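PDB 4RHZ: Cry23AA1 from Bacillus thuringiensis, which probably acts as an insecticidal, aerolysin-type pore-forming toxin in a binary complex with Cry37Aa1, and binds a zinc ion. Local coordinates for residues A[28-33]-A[170-175]. Numbering follows the deposited sequence.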
ATOM      1  N   ASP A  28     -33.423   6.978 -28.025  1.00 37.35           N
ATOM      2  CA  ASP A  28     -33.749   6.353 -29.285  1.00 40.54           C
ATOM      3  C   ASP A  28     -33.232   4.902 -29.251  1.00 43.03           C
ATOM      4  O   ASP A  28     -32.167   4.645 -28.686  1.00 44.45           O
ATOM      5  CB  ASP A  28     -33.123   7.130 -30.444  1.00 40.15           C
ATOM      6  CG  ASP A  28     -33.477   6.544 -31.802  1.00 40.42           C
ATOM      7  OD1 ASP A  28     -34.635   6.638 -32.240  1.00 41.96           O
ATOM      8  OD2 ASP A  28     -32.583   5.993 -32.457  1.00 44.74           O
ATOM      9  N   PRO A  29     -33.961   3.955 -29.865  1.00 45.12           N
ATOM     10  CA  PRO A  29     -33.397   2.600 -29.933  1.00 45.67           C
ATOM     11  C   PRO A  29     -31.983   2.561 -30.564  1.00 46.59           C
ATOM     12  O   PRO A  29     -31.284   1.589 -30.394  1.00 47.33           O
ATOM     13  CB  PRO A  29     -34.409   1.832 -30.851  1.00 47.18           C
ATOM     14  CG  PRO A  29     -35.756   2.683 -30.776  1.00 44.27           C
ATOM     15  CD  PRO A  29     -35.193   4.102 -30.707  1.00 44.72           C
ATOM     16  N   SER A  30     -31.549   3.600 -31.270  1.00 46.61           N
ATOM     17  CA  SER A  30     -30.142   3.640 -31.765  1.00 46.92           C
ATOM     18  C   SER A  30     -29.119   3.941 -30.653  1.00 45.98           C
ATOM     19  O   SER A  30     -27.900   4.020 -30.903  1.00 45.90           O
ATOM     20  CB  SER A  30     -29.937   4.764 -32.813  1.00 46.33           C
ATOM     21  OG  SER A  30     -30.097   6.060 -32.197  1.00 44.95           O
ATOM     22  N   PHE A  31     -29.620   4.240 -29.470  1.00 45.14           N
ATOM     23  CA  PHE A  31     -28.712   4.696 -28.439  1.00 44.82           C
ATOM     24  C   PHE A  31     -27.824   3.581 -27.908  1.00 43.77           C
ATOM     25  O   PHE A  31     -28.317   2.540 -27.483  1.00 42.76           O
ATOM     26  CB  PHE A  31     -29.407   5.350 -27.290  1.00 43.55           C
ATOM     27  CG  PHE A  31     -28.481   6.097 -26.458  1.00 45.53           C
ATOM     28  CD1 PHE A  31     -28.158   7.394 -26.789  1.00 42.48           C
ATOM     29  CD2 PHE A  31     -27.847   5.479 -25.364  1.00 46.10           C
ATOM     30  CE1 PHE A  31     -27.270   8.116 -26.005  1.00 45.22           C
ATOM     31  CE2 PHE A  31     -26.945   6.177 -24.598  1.00 45.42           C
ATOM     32  CZ  PHE A  31     -26.655   7.526 -24.919  1.00 42.89           C
ATOM     33  N   LYS A  32     -26.515   3.793 -27.963  1.00 43.03           N
ATOM     34  CA  LYS A  32     -25.653   2.786 -27.365  1.00 44.82           C
ATOM     35  C   LYS A  32     -24.480   3.274 -26.482  1.00 42.40           C
ATOM     36  O   LYS A  32     -23.866   4.329 -26.703  1.00 41.09           O
ATOM     37  CB  LYS A  32     -25.278   1.645 -28.361  1.00 45.14           C
ATOM     38  CG  LYS A  32     -24.657   2.106 -29.675  1.00 52.35           C
ATOM     39  CD  LYS A  32     -24.192   0.901 -30.593  1.00 61.90           C
ATOM     40  CE  LYS A  32     -23.053   1.321 -31.571  1.00 65.48           C
ATOM     41  NZ  LYS A  32     -21.894   0.338 -31.599  1.00 68.26           N
ATOM     42  N   VAL A  33     -24.222   2.480 -25.449  1.00 41.99           N
ATOM     43  CA  VAL A  33     -23.015   2.636 -24.638  1.00 40.47           C
ATOM     44  C   VAL A  33     -22.058   1.459 -24.920  1.00 39.54           C
ATOM     45  O   VAL A  33     -22.451   0.326 -24.956  1.00 38.27           O
ATOM     46  CB  VAL A  33     -23.365   2.665 -23.168  1.00 41.22           C
ATOM     47  CG1 VAL A  33     -22.060   2.874 -22.285  1.00 40.08           C
ATOM     48  CG2 VAL A  33     -24.427   3.742 -22.888  1.00 39.08           C
ATOM     49  N   SER A 170     -23.044   6.493 -28.607  1.00 37.87           N
ATOM     50  CA  SER A 170     -23.516   6.965 -29.906  1.00 37.62           C
ATOM     51  C   SER A 170     -25.031   6.852 -29.890  1.00 36.67           C
ATOM     52  O   SER A 170     -25.607   6.094 -29.064  1.00 34.65           O
ATOM     53  CB  SER A 170     -22.967   6.117 -31.044  1.00 37.36           C
ATOM     54  OG  SER A 170     -23.459   4.815 -30.850  1.00 39.84           O
ATOM     55  N   GLY A 171     -25.667   7.613 -30.800  1.00 35.66           N
ATOM     56  CA  GLY A 171     -27.115   7.629 -30.848  1.00 34.53           C
ATOM     57  C   GLY A 171     -27.762   8.872 -30.292  1.00 34.32           C
ATOM     58  O   GLY A 171     -27.073   9.806 -29.927  1.00 34.21           O
ATOM     59  N   THR A 172     -29.108   8.891 -30.227  1.00 33.91           N
ATOM     60  CA  THR A 172     -29.792  10.143 -29.974  1.00 33.04           C
ATOM     61  C   THR A 172     -30.872   9.949 -28.953  1.00 32.54           C
ATOM     62  O   THR A 172     -31.244   8.814 -28.631  1.00 32.37           O
ATOM     63  CB  THR A 172     -30.500  10.634 -31.252  1.00 34.17           C
ATOM     64  OG1 THR A 172     -31.427   9.622 -31.692  1.00 35.41           O
ATOM     65  CG2 THR A 172     -29.517  10.956 -32.372  1.00 33.25           C
ATOM     66  N   LEU A 173     -31.358  11.063 -28.427  1.00 31.34           N
ATOM     67  CA  LEU A 173     -32.604  11.085 -27.678  1.00 31.48           C
ATOM     68  C   LEU A 173     -33.634  11.820 -28.539  1.00 31.57           C
ATOM     69  O   LEU A 173     -33.312  12.808 -29.236  1.00 30.10           O
ATOM     70  CB  LEU A 173     -32.450  11.823 -26.331  1.00 29.76           C
ATOM     71  CG  LEU A 173     -31.638  10.999 -25.316  1.00 29.56           C
ATOM     72  CD1 LEU A 173     -30.119  11.274 -25.579  1.00 30.67           C
ATOM     73  CD2 LEU A 173     -32.067  11.323 -23.885  1.00 30.33           C
ATOM     74  N   PHE A 174     -34.862  11.342 -28.433  1.00 32.26           N
ATOM     75  CA  PHE A 174     -35.969  12.014 -28.975  1.00 32.45           C
ATOM     76  C   PHE A 174     -36.499  12.976 -27.959  1.00 33.23           C
ATOM     77  O   PHE A 174     -36.958  12.541 -26.921  1.00 33.78           O
ATOM     78  CB  PHE A 174     -37.065  11.035 -29.432  1.00 32.76           C
ATOM     79  CG  PHE A 174     -38.192  11.744 -30.192  1.00 32.58           C
ATOM     80  CD1 PHE A 174     -37.907  12.472 -31.351  1.00 31.89           C
ATOM     81  CD2 PHE A 174     -39.446  11.786 -29.693  1.00 29.54           C
ATOM     82  CE1 PHE A 174     -38.884  13.161 -32.037  1.00 31.55           C
ATOM     83  CE2 PHE A 174     -40.436  12.492 -30.362  1.00 33.50           C
ATOM     84  CZ  PHE A 174     -40.155  13.169 -31.553  1.00 31.67           C
ATOM     85  N   CYS A 175     -36.477  14.277 -28.246  1.00 32.58           N
ATOM     86  CA  CYS A 175     -36.884  15.278 -27.235  1.00 33.32           C
ATOM     87  C   CYS A 175     -38.106  16.163 -27.614  1.00 33.76           C
ATOM     88  O   CYS A 175     -38.162  16.782 -28.698  1.00 34.65           O
ATOM     89  CB  CYS A 175     -35.688  16.164 -26.793  1.00 32.71           C
ATOM     90  SG  CYS A 175     -34.038  15.296 -26.859  1.00 35.97           S
TER
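Asp28 and Thr172 send their side chains out alongside each other, Asp28 CB coming to 3.3 Å from Thr172 OG1. The backbone fixes this pairing: Asp28 N donates to Thr172 O at 2.9 Å. Asp28 also opens a type I turn through Phe31, closed by Phe31 N bonding to Asp28 O. With CG anti to the backbone N (chi1 -178°), the carboxylate reaches over the turn, where OD2 is gripped twice by Ser30. Ser30 N approaches Asp28 OD2 from above the carboxylate plane at 2.9 Å, making an Asx turn, while Ser30 OG donates to its anti lone pair. This double hold pins the carboxylate beside Thr172. Ser30 OG also lies 3.6 Å from Gly171 CA.

Phe31 leaves the turn on the side opposite to the Asp28 carboxylate and Ser30 hydroxyl. Ser170 O sits over one face of the Phe31 ring, near its rim, 3.7 Å from Phe31 CD1, and Phe31 CE1 meets Leu173 CD1 at 4.3 Å. The same carbonyl oxygen accepts an almost straight bond (175°) from Lys32 N, and Ser170 N returns one to Lys32 O, so Lys32 and Ser170 form an antiparallel hydrogen-bonded pair. On their shared face the lysine chain runs alongside the serine, Lys32 CG lying 3.2 Å from Ser170 OG.

The turn carries the chain between strands 22-27 and 32-40 of the long mixed sheet of this aerolysin-type fold, both antiparallel partners of strand 146-179, far from the zinc site. Tyr27 meets the Phe31 ring edge-to-face, Leu173 packs on Ile6 and Gln7 of helix 6-18, and Tyr188 of strand 182-190 touches Asp28 and Thr172.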